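Local atomic coordinates of DyP-type peroxidase (Pleurotus ostreatus PC15, PDB entry 6FSK), a protein that probably uses hydrogen peroxide and a heme b cofactor to oxidise dyes and other substrates, manganese(II) among them. Residues D253-S258 against E273-R278; S285-E290 against L294-K299. The protein carries 1 engineered substitution. One frame throughout, in Å; residues are numbered along the deposited sequence.

How the contacts relate
About halfway along the chain from the N terminus, strand 238-247 of the large antiparallel sheet gives way to helix 249-258, a connection and then helix 268-280. Contact 1 closes this excursion by laying 253-258 against 273-278. Just past the end of the second helix, contact 2 closes a much tighter loop, with only three residues between 285-290 and 294-299, and ties that loop to the start of helix 298-302. The two contacts follow in series, neither nested nor crossed. Ile289 joins them: its CD1 lies 3.7 Å from Ala277 O, so the loop of contact 2 rests on the helix that contact 1 packs from another side.

Contact 1: D253-S258 against E273-R278; sequences DDFLES and ELLGAR
Leu256 of helix 249-258 reaches over the backbone of Gly276 on helix 268-280, where the two segments have their nearest alpha carbons. From CB, the CG branch lies anti to the carbonyl carbon (chi1 -61°), which turns the chain across to the second helix, although CB and CG themselves stay short of it. The touching is left to the two methyls. CD1, which prolongs the chain, meets Gly276 CA at 3.8 Å. Leu256 CD2 sits over Gly276 N at 3.7 Å. The same methyl lies 3.8 Å from Leu275 CD2. A beta carbon built on Gly276 would come within 3.0 Å of Leu256 CD1, so the bare backbone here is what admits the methyl. The segment axes approach to 8.9 Å, their N-to-C directions 120° apart: a helix-helix crossing over a glycine, in the C-terminal family region of this DyP peroxidase and about 10 Å from the heme.

Leu275 answers from the other helix. Its CD2 also meets Phe255, at 4.0 Å from CE2, the two side chains crossing at about a right angle. Both Phe255 and Leu275 lean on Ile454 of strand 453-455. A polar tie comes one residue ahead of 273-278, where Ser272 OG is hydrogen-bonded to Leu256 O. Between the two segments themselves there is no hydrogen bond, and all four touching residues are buried; the contact therefore depends on the fit of methyls against ring, methyl and glycine backbone.

Contact 2: S285-E290 against L294-K299; sequences SGAPIE and LKDDPK
A single hydroxyl works in both directions where Ser285 meets Asp296: Ser285 OG donates to Asp296 OD1 over a short 2.6 Å and accepts from Ala287 N. The backbone bond, 3.0 Å from Ala287 N to Ser285 OG, is fairly straight, 165° at the hydrogen. The first torsion (chi1 68°) sets OG between the backbone N and the carbonyl carbon of its own residue, within reach of both partners. It comes to Asp296 OD1 on the syn side, 17° out of the carboxylate plane. The other carboxylate oxygen is held as well: a water donates to Asp296 OD2 at 2.7 Å and accepts from Ser285 N, so both ends of the carboxylate are tied to one serine, which should limit its rotation. An alanine in place of Asp296 would remove both acceptors and is likely to leave the Ser285 hydroxyl and the water without their shared mate.

The bond from Ala287 N makes residues 285-287 an ST turn, with Gly286 at its middle in a backbone conformation where a beta carbon would jam against the preceding carbonyl oxygen. Past the turn, Ala287 CB packs 3.5 Å from Asp297 O. Asp297 is the N-cap of helix 298-302; its OD1 takes a hydrogen bond from Leu300 N and a weak one, 3.3 Å, from Lys299 N. On that helix, Ala301 lies against both Ser285 and Ala287.

Contact 1: D253-S258 against E273-R278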
loop_
_atom_site.group_PDB
_atom_site.type_symbol
_atom_site.label_atom_id
_atom_site.label_comp_id
_atom_site.label_asym_id
_atom_site.label_seq_id
_atom_site.Cartn_x
_atom_site.Cartn_y
_atom_site.Cartn_z
ATOM N N ASP A 253 13.656 -8.305 -14.133
ATOM C CA ASP A 253 14.991 -8.903 -14.035
ATOM C C ASP A 253 15.768 -8.700 -15.368
ATOM O O ASP A 253 16.936 -8.339 -15.323
ATOM C CB ASP A 253 14.937 -10.369 -13.722
ATOM C CG ASP A 253 14.494 -10.696 -12.293
ATOM O OD1 ASP A 253 14.488 -9.886 -11.399
ATOM O OD2 ASP A 253 14.129 -11.898 -12.161
ATOM N N ASP A 254 15.127 -8.895 -16.472
ATOM C CA ASP A 254 15.715 -8.638 -17.851
ATOM C C ASP A 254 16.149 -7.165 -18.029
ATOM O O ASP A 254 17.316 -6.853 -18.433
ATOM C CB ASP A 254 14.716 -9.134 -18.874
ATOM C CG ASP A 254 15.132 -8.975 -20.297
ATOM O OD1 ASP A 254 16.345 -8.765 -20.597
ATOM O OD2 ASP A 254 14.263 -9.087 -21.177
ATOM N N PHE A 255 15.247 -6.238 -17.659
ATOM C CA PHE A 255 15.599 -4.842 -17.591
ATOM C C PHE A 255 16.879 -4.573 -16.848
ATOM O O PHE A 255 17.780 -3.891 -17.338
ATOM C CB PHE A 255 14.431 -4.065 -16.994
ATOM C CG PHE A 255 14.737 -2.633 -16.789
ATOM C CD1 PHE A 255 14.879 -1.813 -17.901
ATOM C CD2 PHE A 255 14.967 -2.136 -15.526
ATOM C CE1 PHE A 255 15.173 -0.458 -17.730
ATOM C CE2 PHE A 255 15.282 -0.742 -15.359
ATOM C CZ PHE A 255 15.366 0.037 -16.460
ATOM N N LEU A 256 16.972 -5.052 -15.629
ATOM C CA LEU A 256 18.163 -4.812 -14.790
ATOM C C LEU A 256 19.395 -5.423 -15.454
ATOM O O LEU A 256 20.422 -4.757 -15.575
ATOM C CB LEU A 256 18.006 -5.338 -13.361
ATOM C CG LEU A 256 16.901 -4.752 -12.532
ATOM C CD1 LEU A 256 17.001 -5.399 -11.144
ATOM C CD2 LEU A 256 16.971 -3.267 -12.421
ATOM N N GLU A 257 19.292 -6.665 -15.921
ATOM C CA GLU A 257 20.393 -7.327 -16.582
ATOM C C GLU A 257 20.858 -6.590 -17.810
ATOM O O GLU A 257 22.075 -6.670 -18.147
ATOM C CB GLU A 257 19.924 -8.705 -17.036
ATOM C CG GLU A 257 19.846 -9.756 -16.023
ATOM C CD GLU A 257 19.209 -11.055 -16.577
ATOM O OE1 GLU A 257 18.907 -11.245 -17.806
ATOM O OE2 GLU A 257 19.067 -11.904 -15.694
ATOM N N SER A 258 19.952 -5.908 -18.463
ATOM C CA SER A 258 20.230 -5.239 -19.767
ATOM C C SER A 258 20.782 -3.840 -19.559
ATOM O O SER A 258 21.247 -3.203 -20.485
ATOM C CB SER A 258 18.990 -5.229 -20.612
ATOM O OG SER A 258 18.565 -6.526 -20.927
ATOM N N GLU A 273 22.571 -5.372 -10.077
ATOM C CA GLU A 273 22.050 -5.438 -8.695
ATOM C C GLU A 273 21.924 -4.046 -8.085
ATOM O O GLU A 273 20.920 -3.669 -7.469
ATOM C CB GLU A 273 22.990 -6.285 -7.826
ATOM C CG GLU A 273 22.614 -6.496 -6.357
ATOM C CD GLU A 273 23.789 -7.136 -5.531
ATOM O OE1 GLU A 273 24.999 -7.215 -6.035
ATOM O OE2 GLU A 273 23.527 -7.649 -4.405
ATOM N N LEU A 274 22.928 -3.220 -8.363
ATOM C CA LEU A 274 22.984 -1.822 -7.855
ATOM C C LEU A 274 21.859 -1.055 -8.525
ATOM O O LEU A 274 21.239 -0.230 -7.882
ATOM C CB LEU A 274 24.315 -1.190 -8.186
ATOM C CG LEU A 274 24.476 0.285 -7.812
ATOM C CD1 LEU A 274 24.344 0.481 -6.344
ATOM C CD2 LEU A 274 25.798 0.859 -8.299
ATOM N N LEU A 275 21.602 -1.265 -9.810
ATOM C CA LEU A 275 20.498 -0.545 -10.437
ATOM C C LEU A 275 19.181 -0.812 -9.762
ATOM O O LEU A 275 18.395 0.128 -9.538
ATOM C CB LEU A 275 20.378 -0.811 -11.963
ATOM C CG LEU A 275 19.171 -0.181 -12.669
ATOM C CD1 LEU A 275 19.298 1.315 -12.592
ATOM C CD2 LEU A 275 19.121 -0.658 -14.130
ATOM N N GLY A 276 18.917 -2.096 -9.493
ATOM C CA GLY A 276 17.659 -2.457 -8.795
ATOM C C GLY A 276 17.528 -1.738 -7.472
ATOM O O GLY A 276 16.475 -1.163 -7.160
ATOM N N ALA A 277 18.603 -1.761 -6.726
ATOM C CA ALA A 277 18.643 -1.122 -5.407
ATOM C C ALA A 277 18.386 0.357 -5.493
ATOM O O ALA A 277 17.696 0.958 -4.670
ATOM C CB ALA A 277 19.968 -1.402 -4.701
ATOM N N ARG A 278 18.938 0.971 -6.541
ATOM C CA ARG A 278 18.812 2.430 -6.761
ATOM C C ARG A 278 17.417 2.818 -7.255
ATOM O O ARG A 278 16.933 3.901 -6.900
ATOM C CB ARG A 278 19.969 2.943 -7.600
ATOM C CG ARG A 278 21.291 2.892 -6.884
ATOM C CD ARG A 278 22.431 3.408 -7.678
ATOM N NE ARG A 278 22.269 4.838 -8.119
ATOM C CZ ARG A 278 22.711 5.918 -7.434
ATOM N NH1 ARG A 278 23.204 5.792 -6.182
ATOM N NH2 ARG A 278 22.648 7.138 -7.958
#

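Contact 2: S285-E290 against L294-K299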
loop_
_atom_site.group_PDB
_atom_site.type_symbol
_atom_site.label_atom_id
_atom_site.label_comp_id
_atom_site.label_asym_id
_atom_site.label_seq_id
_atom_site.Cartn_x
_atom_site.Cartn_y
_atom_site.Cartn_z
ATOM N N SER A 285 17.822 -7.061 0.384
ATOM C CA SER A 285 17.789 -7.343 1.807
ATOM C C SER A 285 16.967 -6.405 2.690
ATOM O O SER A 285 16.580 -6.792 3.794
ATOM C CB SER A 285 19.227 -7.193 2.322
ATOM O OG SER A 285 19.697 -5.851 2.295
ATOM N N GLY A 286 16.737 -5.173 2.226
ATOM C CA GLY A 286 16.103 -4.138 2.976
ATOM C C GLY A 286 17.077 -3.058 3.411
ATOM O O GLY A 286 16.688 -2.024 3.948
ATOM N N ALA A 287 18.385 -3.256 3.200
ATOM C CA ALA A 287 19.327 -2.248 3.608
ATOM C C ALA A 287 19.116 -0.955 2.757
ATOM O O ALA A 287 19.115 -1.048 1.537
ATOM C CB ALA A 287 20.762 -2.740 3.455
ATOM N N PRO A 288 19.000 0.206 3.374
ATOM C CA PRO A 288 18.752 1.399 2.637
ATOM C C PRO A 288 19.999 1.864 1.961
ATOM O O PRO A 288 21.064 1.921 2.603
ATOM C CB PRO A 288 18.250 2.360 3.677
ATOM C CG PRO A 288 18.868 1.862 4.966
ATOM C CD PRO A 288 18.976 0.445 4.823
ATOM N N ILE A 289 19.897 2.236 0.682
ATOM C CA ILE A 289 21.059 2.705 -0.047
ATOM C C ILE A 289 21.525 4.040 0.522
ATOM O O ILE A 289 22.722 4.391 0.380
ATOM C CB ILE A 289 20.814 2.802 -1.579
ATOM C CG1 ILE A 289 19.834 3.878 -1.867
ATOM C CG2 ILE A 289 20.457 1.424 -2.131
ATOM C CD1 ILE A 289 19.495 3.942 -3.347
ATOM N N GLU A 290 20.677 4.865 1.163
ATOM C CA GLU A 290 21.116 6.108 1.710
ATOM C C GLU A 290 22.209 5.894 2.774
ATOM O O GLU A 290 23.079 6.765 2.922
ATOM C CB GLU A 290 19.924 6.863 2.290
ATOM C CG GLU A 290 20.157 8.201 2.936
ATOM C CD GLU A 290 20.678 9.279 1.985
ATOM O OE1 GLU A 290 20.646 9.124 0.717
ATOM O OE2 GLU A 290 21.075 10.334 2.534
ATOM N N LEU A 294 27.033 1.705 -1.748
ATOM C CA LEU A 294 27.917 1.033 -2.674
ATOM C C LEU A 294 27.708 -0.439 -2.733
ATOM O O LEU A 294 27.921 -1.038 -3.788
ATOM C CB LEU A 294 29.415 1.313 -2.321
ATOM C CG LEU A 294 29.852 2.783 -2.234
ATOM C CD1 LEU A 294 31.316 2.952 -1.818
ATOM C CD2 LEU A 294 29.702 3.461 -3.564
ATOM N N LYS A 295 27.260 -1.017 -1.626
ATOM C CA LYS A 295 27.083 -2.449 -1.565
ATOM C C LYS A 295 26.056 -2.768 -0.455
ATOM O O LYS A 295 25.737 -1.932 0.397
ATOM C CB LYS A 295 28.433 -3.141 -1.193
ATOM C CG LYS A 295 28.959 -2.719 0.147
ATOM C CD LYS A 295 30.227 -3.449 0.583
ATOM C CE LYS A 295 30.718 -2.844 1.892
ATOM N NZ LYS A 295 31.556 -3.823 2.636
ATOM N N ASP A 296 25.523 -3.970 -0.544
ATOM C CA ASP A 296 24.479 -4.392 0.402
ATOM C C ASP A 296 25.142 -4.540 1.788
ATOM O O ASP A 296 26.371 -4.697 1.895
ATOM C CB ASP A 296 23.915 -5.730 -0.047
ATOM C CG ASP A 296 22.704 -6.222 0.781
ATOM O OD1 ASP A 296 22.120 -5.437 1.548
ATOM O OD2 ASP A 296 22.418 -7.381 0.564
ATOM N N ASP A 297 24.324 -4.455 2.833
ATOM C CA ASP A 297 24.742 -4.754 4.240
ATOM C C ASP A 297 23.578 -5.534 4.856
ATOM O O ASP A 297 22.646 -4.953 5.415
ATOM C CB ASP A 297 25.067 -3.453 4.938
ATOM C CG ASP A 297 25.563 -3.637 6.377
ATOM O OD1 ASP A 297 25.354 -4.697 6.919
ATOM O OD2 ASP A 297 26.020 -2.640 6.967
ATOM N N PRO A 298 23.604 -6.864 4.752
ATOM C CA PRO A 298 22.501 -7.712 5.307
ATOM C C PRO A 298 22.293 -7.612 6.810
ATOM O O PRO A 298 21.167 -7.730 7.273
ATOM C CB PRO A 298 22.895 -9.119 4.906
ATOM C CG PRO A 298 23.788 -8.914 3.686
ATOM C CD PRO A 298 24.547 -7.659 3.930
ATOM N N LYS A 299 23.322 -7.278 7.557
ATOM C CA LYS A 299 23.180 -7.123 8.995
ATOM C C LYS A 299 22.392 -5.842 9.336
ATOM O O LYS A 299 21.504 -5.846 10.233
ATOM C CB LYS A 299 24.564 -7.031 9.652
ATOM C CG LYS A 299 24.531 -6.699 11.145
ATOM C CD LYS A 299 25.876 -6.772 11.876
ATOM C CE LYS A 299 25.615 -6.692 13.384
ATOM N NZ LYS A 299 26.727 -7.236 14.197
HETATM O O HOH W 1 20.285 -7.756 -1.042
#